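Local coordinates for protein alkylpurine DNA glycosylase AlkC (PDB 5VHV) that excises alkylated purine bases from DNA as a base-excision-repair glycosylase, and does so without flipping the damaged nucleotide out of the duplex, at residues D290-Y295 / A304-L309; Q15-E20 / P77-G82; A119-L124 / F162-V167. All blocks are in the same frame, centred on the assembly; numbering follows the deposited sequence.

Contact 1 of 3, residues D290-Y295 / A304-L309. With nucleotides of chain D; nucleotides of chain C.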
loop_
_atom_site.group_PDB
_atom_site.type_symbol
_atom_site.label_atom_id
_atom_site.label_comp_id
_atom_site.label_asym_id
_atom_site.label_seq_id
_atom_site.Cartn_x
_atom_site.Cartn_y
_atom_site.Cartn_z
ATOM N N ASP A 290 13.809 -16.893 2.656
ATOM C CA ASP A 290 13.949 -15.665 1.886
ATOM C C ASP A 290 15.415 -15.537 1.454
ATOM O O ASP A 290 16.251 -16.389 1.761
ATOM C CB ASP A 290 13.487 -14.446 2.710
ATOM C CG ASP A 290 11.985 -14.447 2.983
ATOM O OD1 ASP A 290 11.214 -14.992 2.153
ATOM O OD2 ASP A 290 11.556 -13.881 4.015
ATOM N N TYR A 291 15.738 -14.495 0.693
ATOM C CA TYR A 291 17.134 -14.218 0.374
ATOM C C TYR A 291 17.339 -12.721 0.358
ATOM O O TYR A 291 16.385 -11.945 0.317
ATOM C CB TYR A 291 17.580 -14.822 -0.966
ATOM C CG TYR A 291 16.966 -14.231 -2.214
ATOM C CD1 TYR A 291 15.698 -14.601 -2.618
ATOM C CD2 TYR A 291 17.693 -13.364 -3.036
ATOM C CE1 TYR A 291 15.143 -14.096 -3.766
ATOM C CE2 TYR A 291 17.136 -12.858 -4.201
ATOM C CZ TYR A 291 15.880 -13.240 -4.558
ATOM O OH TYR A 291 15.302 -12.763 -5.702
ATOM N N ALA A 292 18.599 -12.312 0.457
ATOM C CA ALA A 292 18.909 -10.895 0.452
ATOM C C ALA A 292 20.097 -10.607 -0.450
ATOM O O ALA A 292 21.026 -11.410 -0.545
ATOM C CB ALA A 292 19.201 -10.394 1.850
ATOM N N ILE A 293 20.059 -9.454 -1.105
ATOM C CA ILE A 293 21.181 -8.968 -1.901
ATOM C C ILE A 293 21.755 -7.719 -1.250
ATOM O O ILE A 293 21.025 -6.766 -0.945
ATOM C CB ILE A 293 20.770 -8.668 -3.352
ATOM C CG1 ILE A 293 20.180 -9.925 -4.000
ATOM C CG2 ILE A 293 22.000 -8.149 -4.134
ATOM C CD1 ILE A 293 19.724 -9.720 -5.461
ATOM N N ASP A 294 23.076 -7.711 -1.076
ATOM C CA ASP A 294 23.820 -6.514 -0.699
ATOM C C ASP A 294 24.170 -5.759 -1.972
ATOM O O ASP A 294 25.196 -6.019 -2.589
ATOM C CB ASP A 294 25.102 -6.888 0.038
ATOM C CG ASP A 294 24.850 -7.500 1.402
ATOM O OD1 ASP A 294 23.811 -7.202 2.014
ATOM O OD2 ASP A 294 25.712 -8.276 1.866
ATOM N N TYR A 295 23.308 -4.840 -2.400
ATOM C CA TYR A 295 23.584 -4.113 -3.632
ATOM C C TYR A 295 24.734 -3.112 -3.478
ATOM O O TYR A 295 24.838 -2.407 -2.467
ATOM C CB TYR A 295 22.343 -3.366 -4.063
ATOM C CG TYR A 295 21.266 -4.233 -4.665
ATOM C CD1 TYR A 295 21.309 -4.586 -6.015
ATOM C CD2 TYR A 295 20.193 -4.658 -3.902
ATOM C CE1 TYR A 295 20.297 -5.347 -6.584
ATOM C CE2 TYR A 295 19.169 -5.432 -4.462
ATOM C CZ TYR A 295 19.237 -5.763 -5.793
ATOM O OH TYR A 295 18.216 -6.489 -6.324
ATOM N N ALA A 304 21.084 -4.651 3.227
ATOM C CA ALA A 304 20.638 -5.894 2.619
ATOM C C ALA A 304 19.170 -5.787 2.200
ATOM O O ALA A 304 18.310 -5.423 3.004
ATOM C CB ALA A 304 20.817 -7.040 3.613
ATOM N N LYS A 305 18.881 -6.104 0.946
ATOM C CA LYS A 305 17.513 -6.006 0.426
ATOM C C LYS A 305 16.936 -7.413 0.355
ATOM O O LYS A 305 17.460 -8.262 -0.376
ATOM C CB LYS A 305 17.475 -5.340 -0.954
ATOM C CG LYS A 305 16.141 -5.480 -1.701
ATOM C CD LYS A 305 14.974 -4.810 -0.973
ATOM C CE LYS A 305 13.669 -4.917 -1.770
ATOM N NZ LYS A 305 12.544 -4.277 -1.027
ATOM N N VAL A 306 15.847 -7.644 1.082
ATOM C CA VAL A 306 15.276 -8.976 1.245
ATOM C C VAL A 306 14.166 -9.187 0.224
ATOM O O VAL A 306 13.249 -8.348 0.091
ATOM C CB VAL A 306 14.739 -9.177 2.672
ATOM C CG1 VAL A 306 14.084 -10.553 2.808
ATOM C CG2 VAL A 306 15.862 -9.025 3.701
ATOM N N PHE A 307 14.243 -10.322 -0.475
ATOM C CA PHE A 307 13.206 -10.796 -1.377
ATOM C C PHE A 307 12.621 -12.102 -0.855
ATOM O O PHE A 307 13.323 -12.936 -0.265
ATOM C CB PHE A 307 13.788 -10.995 -2.780
ATOM C CG PHE A 307 14.262 -9.729 -3.424
ATOM C CD1 PHE A 307 13.356 -8.774 -3.833
ATOM C CD2 PHE A 307 15.610 -9.492 -3.626
ATOM C CE1 PHE A 307 13.791 -7.580 -4.431
ATOM C CE2 PHE A 307 16.038 -8.306 -4.244
ATOM C CZ PHE A 307 15.150 -7.378 -4.642
ATOM N N LYS A 308 11.332 -12.295 -1.114
ATOM C CA LYS A 308 10.652 -13.495 -0.668
ATOM C C LYS A 308 10.976 -14.665 -1.584
ATOM O O LYS A 308 11.038 -14.515 -2.807
ATOM C CB LYS A 308 9.143 -13.280 -0.658
ATOM C CG LYS A 308 8.695 -12.081 0.161
ATOM C CD LYS A 308 9.089 -12.239 1.646
ATOM C CE LYS A 308 8.345 -13.398 2.297
ATOM N NZ LYS A 308 8.735 -13.624 3.747
ATOM N N LEU A 309 11.141 -15.845 -0.994
ATOM C CA LEU A 309 11.379 -17.037 -1.803
ATOM C C LEU A 309 10.275 -18.068 -1.627
ATOM O O LEU A 309 9.492 -18.270 -2.559
ATOM C CB LEU A 309 12.755 -17.612 -1.481
ATOM C CG LEU A 309 13.693 -17.751 -2.661
ATOM C CD1 LEU A 309 15.043 -18.294 -2.131
ATOM C CD2 LEU A 309 13.100 -18.661 -3.687
ATOM P P DG D 3 8.816 -9.655 -3.053
ATOM O OP1 DG D 3 10.117 -10.249 -2.700
ATOM O OP2 DG D 3 8.112 -8.709 -2.151
ATOM O "O5'" DG D 3 8.942 -8.868 -4.408
ATOM C "C5'" DG D 3 9.709 -9.390 -5.506
ATOM C "C4'" DG D 3 9.743 -8.398 -6.646
ATOM O "O4'" DG D 3 8.447 -8.346 -7.322
ATOM C "C3'" DG D 3 10.058 -6.947 -6.260
ATOM O "O3'" DG D 3 10.952 -6.430 -7.241
ATOM C "C2'" DG D 3 8.673 -6.264 -6.218
ATOM C "C1'" DG D 3 7.889 -7.032 -7.286
ATOM N N9 DG D 3 6.454 -7.218 -7.034
ATOM C C8 DG D 3 5.847 -7.561 -5.851
ATOM N N7 DG D 3 4.547 -7.717 -5.957
ATOM C C5 DG D 3 4.291 -7.509 -7.298
ATOM C C6 DG D 3 3.067 -7.545 -8.002
ATOM O O6 DG D 3 1.936 -7.816 -7.564
ATOM N N1 DG D 3 3.241 -7.268 -9.353
ATOM C C2 DG D 3 4.436 -6.979 -9.943
ATOM N N2 DG D 3 4.399 -6.714 -11.256
ATOM N N3 DG D 3 5.601 -6.931 -9.287
ATOM C C4 DG D 3 5.450 -7.210 -7.978
ATOM P P DC C 5 13.056 -0.965 0.813
ATOM O OP1 DC C 5 13.325 -1.752 2.032
ATOM O OP2 DC C 5 13.215 -1.616 -0.510
ATOM O "O5'" DC C 5 11.589 -0.378 0.898
ATOM C "C5'" DC C 5 11.180 0.172 2.117
ATOM C "C4'" DC C 5 9.849 0.846 1.951
ATOM O "O4'" DC C 5 9.960 1.894 0.969
ATOM C "C3'" DC C 5 8.759 -0.101 1.464
ATOM O "O3'" DC C 5 7.757 -0.241 2.454
ATOM C "C2'" DC C 5 8.231 0.521 0.173
ATOM C "C1'" DC C 5 8.792 1.934 0.196
ATOM N N1 DC C 5 9.163 2.443 -1.134
ATOM C C2 DC C 5 8.560 3.590 -1.612
ATOM O O2 DC C 5 7.690 4.147 -0.915
ATOM N N3 DC C 5 8.934 4.062 -2.828
ATOM C C4 DC C 5 9.882 3.409 -3.537
ATOM N N4 DC C 5 10.238 3.916 -4.730
ATOM C C5 DC C 5 10.521 2.252 -3.043
ATOM C C6 DC C 5 10.139 1.803 -1.854
ATOM P P DA D 2 3.011 -12.673 -0.779
ATOM O OP1 DA D 2 3.489 -13.349 0.422
ATOM O OP2 DA D 2 2.025 -11.554 -0.695
ATOM O "O5'" DA D 2 4.316 -12.157 -1.542
ATOM C "C5'" DA D 2 5.286 -13.103 -1.988
ATOM C "C4'" DA D 2 6.178 -12.512 -3.069
ATOM O "O4'" DA D 2 5.489 -12.502 -4.347
ATOM C "C3'" DA D 2 6.601 -11.078 -2.847
ATOM O "O3'" DA D 2 7.868 -10.889 -3.444
ATOM C "C2'" DA D 2 5.483 -10.297 -3.539
ATOM C "C1'" DA D 2 5.223 -11.165 -4.759
ATOM N N9 DA D 2 3.853 -11.133 -5.279
ATOM C C8 DA D 2 2.707 -11.272 -4.559
ATOM N N7 DA D 2 1.616 -11.269 -5.290
ATOM C C5 DA D 2 2.080 -11.126 -6.582
ATOM C C6 DA D 2 1.420 -11.054 -7.817
ATOM N N6 DA D 2 0.082 -11.118 -7.936
ATOM N N1 DA D 2 2.179 -10.924 -8.932
ATOM C C2 DA D 2 3.508 -10.864 -8.801
ATOM N N3 DA D 2 4.247 -10.923 -7.690
ATOM C C4 DA D 2 3.463 -11.054 -6.601
#
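Phe-307 and Tyr-291 face each other as a hydrogen-bonded pair of the antiparallel beta hairpin formed by strands 285-294 and 305-314, at one margin of the C-terminal sheet. Their backbones exchange two bonds, Tyr-291 N to Phe-307 O at 3.0 Å and Phe-307 N to Tyr-291 O at 2.8 Å; Ile-293 and Lys-305 repeat the pattern two residues along.

The side chain of Phe-307 shows how such a pair is filled. Its CB sits over one face of the Tyr-291 ring, toward the rim, in a CH-pi contact 3.9 Å from the ring centroid. With CG anti to the carbonyl carbon (chi1 -64°), the phenyl ring runs on past the tyrosine at an oblique 39°, CD2 lying 3.7 Å from Tyr-291 CE2. Farther out, CE2 meets Ile-293 CD1 and the OH of Tyr-295, and CZ, at the tip, lies 3.6 Å from that same Tyr-295 OH, while on the other side the ring edge at CD1 meets OP1 of DG3 of chain D near the ring plane. The hydroxyl of Tyr-291 itself is hydrogen-bonded to Gln-326 on strand 319-327.

The hairpin also holds DNA. Lys-308 N donates to OP1 of DG3 of chain D, and Lys-305 reaches the other strand, its NZ bonding OP2 of DC5 of chain C. The Lys-308 side chain instead folds back, bent at chi2 and chi3, alongside Asp-290. There its NZ takes the syn lone pair of Asp-290 OD2 at 2.8 Å, while Leu-309 N meets OD1 of the same carboxylate on its anti side at 3.3 Å.

Contact 2 of 3, residues Q15-E20 / P77-G82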
loop_
_atom_site.group_PDB
_atom_site.type_symbol
_atom_site.label_atom_id
_atom_site.label_comp_id
_atom_site.label_asym_id
_atom_site.label_seq_id
_atom_site.Cartn_x
_atom_site.Cartn_y
_atom_site.Cartn_z
ATOM N N GLN A 15 -13.639 16.717 -21.207
ATOM C CA GLN A 15 -14.863 16.953 -21.970
ATOM C C GLN A 15 -15.994 16.067 -21.475
ATOM O O GLN A 15 -17.148 16.506 -21.408
ATOM C CB GLN A 15 -14.596 16.737 -23.460
ATOM C CG GLN A 15 -13.681 17.800 -24.037
ATOM C CD GLN A 15 -13.166 17.469 -25.418
ATOM O OE1 GLN A 15 -13.308 16.341 -25.908
ATOM N NE2 GLN A 15 -12.552 18.455 -26.056
ATOM N N HIS A 16 -15.684 14.816 -21.118
ATOM C CA HIS A 16 -16.698 13.924 -20.555
ATOM C C HIS A 16 -17.230 14.466 -19.233
ATOM O O HIS A 16 -18.450 14.487 -19.007
ATOM C CB HIS A 16 -16.100 12.518 -20.393
ATOM C CG HIS A 16 -16.750 11.655 -19.345
ATOM N ND1 HIS A 16 -17.966 11.026 -19.532
ATOM C CD2 HIS A 16 -16.302 11.244 -18.131
ATOM C CE1 HIS A 16 -18.257 10.305 -18.460
ATOM N NE2 HIS A 16 -17.263 10.420 -17.595
ATOM N N ILE A 17 -16.335 14.938 -18.362
ATOM C CA ILE A 17 -16.757 15.515 -17.090
ATOM C C ILE A 17 -17.672 16.710 -17.338
ATOM O O ILE A 17 -18.718 16.865 -16.693
ATOM C CB ILE A 17 -15.529 15.906 -16.241
ATOM C CG1 ILE A 17 -14.727 14.659 -15.820
ATOM C CG2 ILE A 17 -15.958 16.652 -14.963
ATOM C CD1 ILE A 17 -13.350 14.961 -15.255
ATOM N N ALA A 18 -17.276 17.590 -18.255
ATOM C CA ALA A 18 -18.096 18.763 -18.545
ATOM C C ALA A 18 -19.467 18.367 -19.089
ATOM O O ALA A 18 -20.482 18.971 -18.731
ATOM C CB ALA A 18 -17.381 19.678 -19.544
ATOM N N SER A 19 -19.517 17.369 -19.976
ATOM C CA SER A 19 -20.800 16.956 -20.540
ATOM C C SER A 19 -21.717 16.383 -19.467
ATOM O O SER A 19 -22.927 16.658 -19.454
ATOM C CB SER A 19 -20.580 15.929 -21.654
ATOM O OG SER A 19 -19.773 16.477 -22.680
ATOM N N GLU A 20 -21.168 15.578 -18.561
ATOM C CA GLU A 20 -22.001 15.024 -17.502
ATOM C C GLU A 20 -22.395 16.099 -16.492
ATOM O O GLU A 20 -23.495 16.042 -15.929
ATOM C CB GLU A 20 -21.268 13.867 -16.829
ATOM C CG GLU A 20 -20.995 12.683 -17.775
ATOM C CD GLU A 20 -22.237 12.120 -18.430
ATOM O OE1 GLU A 20 -23.308 12.091 -17.792
ATOM O OE2 GLU A 20 -22.140 11.704 -19.601
ATOM N N PRO A 77 -22.489 8.952 -10.045
ATOM C CA PRO A 77 -22.784 7.728 -10.825
ATOM C C PRO A 77 -22.653 7.888 -12.336
ATOM O O PRO A 77 -22.649 6.876 -13.045
ATOM C CB PRO A 77 -24.230 7.400 -10.429
ATOM C CG PRO A 77 -24.812 8.714 -9.989
ATOM C CD PRO A 77 -23.673 9.436 -9.310
ATOM N N ARG A 78 -22.547 9.108 -12.856
ATOM C CA ARG A 78 -22.397 9.342 -14.286
ATOM C C ARG A 78 -20.953 9.258 -14.763
ATOM O O ARG A 78 -20.730 9.199 -15.982
ATOM C CB ARG A 78 -22.961 10.719 -14.655
ATOM C CG ARG A 78 -24.359 10.974 -14.103
ATOM C CD ARG A 78 -24.916 12.310 -14.577
ATOM N NE ARG A 78 -25.132 12.296 -16.012
ATOM C CZ ARG A 78 -26.309 12.130 -16.607
ATOM N NH1 ARG A 78 -27.424 11.989 -15.903
ATOM N NH2 ARG A 78 -26.370 12.106 -17.925
ATOM N N LEU A 79 -19.985 9.261 -13.847
ATOM C CA LEU A 79 -18.574 9.219 -14.220
ATOM C C LEU A 79 -18.163 7.803 -14.599
ATOM O O LEU A 79 -18.589 6.831 -13.971
ATOM C CB LEU A 79 -17.698 9.725 -13.077
ATOM C CG LEU A 79 -17.962 11.179 -12.654
ATOM C CD1 LEU A 79 -17.036 11.579 -11.519
ATOM C CD2 LEU A 79 -17.780 12.121 -13.815
ATOM N N ASN A 80 -17.332 7.701 -15.639
ATOM C CA ASN A 80 -16.930 6.417 -16.210
ATOM C C ASN A 80 -15.631 5.858 -15.635
ATOM O O ASN A 80 -15.104 4.889 -16.189
ATOM C CB ASN A 80 -16.813 6.528 -17.735
ATOM C CG ASN A 80 -15.766 7.537 -18.203
ATOM O OD1 ASN A 80 -14.831 7.895 -17.478
ATOM N ND2 ASN A 80 -15.926 7.999 -19.444
ATOM N N SER A 81 -15.125 6.415 -14.534
ATOM C CA SER A 81 -13.861 5.980 -13.938
ATOM C C SER A 81 -13.854 6.206 -12.433
ATOM O O SER A 81 -14.135 7.313 -11.967
ATOM C CB SER A 81 -12.686 6.727 -14.569
ATOM O OG SER A 81 -11.522 6.576 -13.764
ATOM N N GLY A 82 -13.484 5.167 -11.683
ATOM C CA GLY A 82 -13.355 5.300 -10.242
ATOM C C GLY A 82 -12.163 6.153 -9.826
ATOM O O GLY A 82 -12.238 6.917 -8.863
#
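His-16 and Asn-80 lie flat against one another where helix 11-24 meets the loop that runs from helix 65-75 to helix 87-95, a surface junction between parts of the N-terminal helical array that are distant in sequence. Three kinds of interaction share the work.

The first is stacking. The side-chain amide of Asn-80 approaches from the opposite direction and settles over one face of the imidazole, the two planes only 8° apart and ND2 riding 3.3 Å above the ring, over its centre. Asn-80 reaches this place because its CG stands between its own backbone N and carbonyl carbon (chi1 61°), which folds the amide back over the histidine. Its OD1 is held by Arg-13, one turn earlier on the same helix as His-16, and that bond limits rotation of the amide.

Polar contacts follow. His-16 NE2 receives a weak hydrogen bond from Asn-80 N at 3.4 Å, from a position tilted out of the ring plane. A helical turn farther on, Glu-20 meets Arg-78 in a salt bridge: OE1 lies 2.6 Å from Arg-78 NE, in the guanidinium plane, and takes a weaker bond from NH2 at 3.1 Å. Carboxylate and guanidinium are nearly coplanar, 20° apart, and a single oxygen serves both nitrogens.

Apolar packing is slight. Leu-79 CD2 comes within 4.4 Å of Ile-17 CG1, where Phe-87 of helix 87-95 touches both residues.

The loop continues to Gly-82, which touches the bound polyether. As NE2 accepts from a backbone N-H, that nitrogen is likely to be unprotonated in this arrangement, which would favour a neutral His-16 with its proton on ND1, leaving charge pairing here to Glu-20 and Arg-78.

Contact 3 of 3, residues A119-L124 / F162-V167. With nucleotides of chain D.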
loop_
_atom_site.group_PDB
_atom_site.type_symbol
_atom_site.label_atom_id
_atom_site.label_comp_id
_atom_site.label_asym_id
_atom_site.label_seq_id
_atom_site.Cartn_x
_atom_site.Cartn_y
_atom_site.Cartn_z
ATOM N N ALA A 119 -8.846 12.590 0.808
ATOM C CA ALA A 119 -9.588 13.737 1.329
ATOM C C ALA A 119 -9.713 13.676 2.853
ATOM O O ALA A 119 -9.606 14.699 3.532
ATOM C CB ALA A 119 -10.967 13.783 0.661
ATOM N N ILE A 120 -9.943 12.485 3.414
ATOM C CA ILE A 120 -10.191 12.413 4.847
ATOM C C ILE A 120 -8.954 12.826 5.629
ATOM O O ILE A 120 -9.065 13.316 6.760
ATOM C CB ILE A 120 -10.660 11.001 5.245
ATOM C CG1 ILE A 120 -11.215 10.982 6.673
ATOM C CG2 ILE A 120 -9.531 9.967 5.115
ATOM C CD1 ILE A 120 -12.530 11.724 6.835
ATOM N N ARG A 121 -7.767 12.706 5.025
ATOM C CA ARG A 121 -6.535 13.036 5.737
ATOM C C ARG A 121 -6.388 14.534 5.972
ATOM O O ARG A 121 -5.773 14.939 6.961
ATOM C CB ARG A 121 -5.332 12.463 4.976
ATOM C CG ARG A 121 -5.389 10.929 4.947
ATOM C CD ARG A 121 -4.302 10.315 4.074
ATOM N NE ARG A 121 -2.955 10.230 4.642
ATOM C CZ ARG A 121 -2.575 9.311 5.533
ATOM N NH1 ARG A 121 -3.466 8.449 6.015
ATOM N NH2 ARG A 121 -1.296 9.232 5.933
ATOM N N HIS A 122 -6.975 15.378 5.109
ATOM C CA HIS A 122 -6.972 16.810 5.390
ATOM C C HIS A 122 -7.782 17.110 6.637
ATOM O O HIS A 122 -7.418 17.994 7.429
ATOM C CB HIS A 122 -7.513 17.593 4.193
ATOM C CG HIS A 122 -6.656 17.457 2.975
ATOM N ND1 HIS A 122 -5.496 18.189 2.798
ATOM C CD2 HIS A 122 -6.739 16.620 1.918
ATOM C CE1 HIS A 122 -4.925 17.830 1.661
ATOM N NE2 HIS A 122 -5.661 16.880 1.106
ATOM N N PHE A 123 -8.879 16.375 6.838
ATOM C CA PHE A 123 -9.690 16.568 8.035
ATOM C C PHE A 123 -8.988 15.985 9.258
ATOM O O PHE A 123 -9.024 16.584 10.335
ATOM C CB PHE A 123 -11.076 15.942 7.848
ATOM C CG PHE A 123 -11.967 16.681 6.867
ATOM C CD1 PHE A 123 -12.788 17.729 7.284
ATOM C CD2 PHE A 123 -11.985 16.317 5.542
ATOM C CE1 PHE A 123 -13.620 18.389 6.381
ATOM C CE2 PHE A 123 -12.814 16.973 4.618
ATOM C CZ PHE A 123 -13.622 18.014 5.041
ATOM N N LEU A 124 -8.314 14.835 9.111
ATOM C CA LEU A 124 -7.559 14.297 10.239
ATOM C C LEU A 124 -6.430 15.233 10.642
ATOM O O LEU A 124 -6.060 15.291 11.822
ATOM C CB LEU A 124 -7.022 12.907 9.900
ATOM C CG LEU A 124 -8.075 11.790 9.899
ATOM C CD1 LEU A 124 -7.533 10.571 9.190
ATOM C CD2 LEU A 124 -8.511 11.403 11.320
ATOM N N PHE A 162 0.504 12.822 2.567
ATOM C CA PHE A 162 1.367 13.107 3.698
ATOM C C PHE A 162 1.151 12.081 4.799
ATOM O O PHE A 162 0.060 11.524 4.976
ATOM C CB PHE A 162 1.112 14.535 4.234
ATOM C CG PHE A 162 -0.353 14.879 4.391
ATOM C CD1 PHE A 162 -1.018 14.623 5.574
ATOM C CD2 PHE A 162 -1.047 15.472 3.354
ATOM C CE1 PHE A 162 -2.375 14.935 5.690
ATOM C CE2 PHE A 162 -2.393 15.778 3.471
ATOM C CZ PHE A 162 -3.045 15.520 4.632
ATOM N N ARG A 163 2.220 11.810 5.534
ATOM C CA ARG A 163 2.127 10.978 6.714
ATOM C C ARG A 163 1.298 11.705 7.767
ATOM O O ARG A 163 1.288 12.939 7.825
ATOM C CB ARG A 163 3.524 10.667 7.256
ATOM C CG ARG A 163 4.343 9.788 6.318
ATOM C CD ARG A 163 5.659 9.328 6.928
ATOM N NE ARG A 163 6.472 8.643 5.927
ATOM C CZ ARG A 163 7.741 8.277 6.100
ATOM N NH1 ARG A 163 8.367 8.523 7.251
ATOM N NH2 ARG A 163 8.391 7.690 5.105
ATOM N N LEU A 164 0.575 10.941 8.576
ATOM C CA LEU A 164 -0.189 11.508 9.692
ATOM C C LEU A 164 0.685 11.389 10.939
ATOM O O LEU A 164 0.753 10.332 11.573
ATOM C CB LEU A 164 -1.541 10.808 9.864
ATOM C CG LEU A 164 -2.609 11.121 8.814
ATOM C CD1 LEU A 164 -3.841 10.244 9.030
ATOM C CD2 LEU A 164 -2.991 12.598 8.850
ATOM N N ALA A 165 1.393 12.475 11.264
ATOM C CA ALA A 165 2.362 12.433 12.360
ATOM C C ALA A 165 1.702 12.088 13.686
ATOM O O ALA A 165 2.304 11.401 14.522
ATOM C CB ALA A 165 3.097 13.769 12.472
ATOM N N GLU A 166 0.467 12.545 13.892
ATOM C CA GLU A 166 -0.222 12.301 15.158
ATOM C C GLU A 166 -0.554 10.821 15.324
ATOM O O GLU A 166 -0.389 10.257 16.419
ATOM C CB GLU A 166 -1.488 13.179 15.215
ATOM C CG GLU A 166 -2.264 13.075 16.497
ATOM C CD GLU A 166 -3.234 14.236 16.717
ATOM O OE1 GLU A 166 -3.510 15.000 15.766
ATOM O OE2 GLU A 166 -3.705 14.384 17.864
ATOM N N VAL A 167 -1.005 10.178 14.240
ATOM C CA VAL A 167 -1.263 8.737 14.234
ATOM C C VAL A 167 0.039 7.959 14.374
ATOM O O VAL A 167 0.143 7.004 15.153
ATOM C CB VAL A 167 -2.005 8.348 12.942
ATOM C CG1 VAL A 167 -2.162 6.837 12.816
ATOM C CG2 VAL A 167 -3.365 9.010 12.905
ATOM P P DA D 10 5.449 13.428 3.622
ATOM O OP1 DA D 10 4.787 13.204 4.936
ATOM O OP2 DA D 10 5.496 14.832 3.127
ATOM O "O5'" DA D 10 6.937 12.902 3.783
ATOM C "C5'" DA D 10 7.133 11.646 4.338
ATOM C "C4'" DA D 10 8.570 11.253 4.221
ATOM O "O4'" DA D 10 8.898 11.043 2.830
ATOM C "C3'" DA D 10 9.547 12.310 4.734
ATOM O "O3'" DA D 10 10.221 11.803 5.838
ATOM C "C2'" DA D 10 10.475 12.573 3.546
ATOM C "C1'" DA D 10 10.254 11.354 2.673
ATOM N N9 DA D 10 10.535 11.555 1.257
ATOM C C8 DA D 10 10.042 12.531 0.438
ATOM N N7 DA D 10 10.464 12.445 -0.797
ATOM C C5 DA D 10 11.285 11.334 -0.789
ATOM C C6 DA D 10 12.052 10.715 -1.797
ATOM N N6 DA D 10 12.121 11.173 -3.054
ATOM N N1 DA D 10 12.777 9.620 -1.450
ATOM C C2 DA D 10 12.720 9.185 -0.184
ATOM N N3 DA D 10 12.040 9.692 0.847
ATOM C C4 DA D 10 11.334 10.771 0.468
HETATM O O HOH W 1 -3.435 15.222 13.040
#
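Arg-121, on helix 119-126, grips the carbonyl oxygen of Phe-162 side-on with two nitrogens of its guanidinium group. NH2 makes the shorter bond, 2.8 Å to Phe-162 O, and NE the longer, 3.3 Å to that same oxygen; the oxygen lies close to the guanidinium plane for both bonds. A bend at chi3 (79°) turns the group to present this edge, and NH1 is used as well, donating to the carbonyls of Gly-153 and Arg-155. With alanine in this position, the carbonyls of Phe-162, Gly-153 and Arg-155 would probably lose this donor, and the backbone around Phe-162 could shift.

Water extends the polar part: one molecule donates to both Leu-124 O and Glu-166 OE1, linking the two segments.

Aromatic contact is supplied by Phe-162, whose edge points at the face of the His-122 imidazole in a T-shaped pair, CE2 3.7 Å from His-122 CE1. The phenyl edge also lies against the helix backbone at Arg-121 O.

Apolar packing comes from Leu-164, at the N-cap position of helix 165-169. Its isobutyl group lies over one face of the Arg-121 guanidinium, and CD1 continues to Leu-124 CD1 at 3.7 Å.

On the DNA side, Arg-163 N donates to OP1 of DA10 of chain D at 3.0 Å, nearly straight, and its extended side chain lays the guanidinium flat over C4' of that sugar. Arg-121 thus braces the carbonyl end of the very peptide whose N-H, that of Arg-163, holds the phosphate, an arrangement in keeping with the DNA-binding concave side of the helical-repeat DNA alkylation repair fold.

Overall arrangement
The three contacts follow one another along the chain, contact 2 first, then contact 3, then contact 1, and none touches another. Contacts 2 and 3 both belong to the helical part of the protein, their centres about 28 Å apart; each joins a helix to a loop or loop-led segment farther along. Contact 1 lies in the seven-stranded C-terminal sheet, its centre about 45 Å from that of contact 2 and 32 Å from that of contact 3, across the centre of the chain from both. Since contacts 1 and 3 each hold backbone phosphates of chain D, helical array and sheet domain grasp the duplex together.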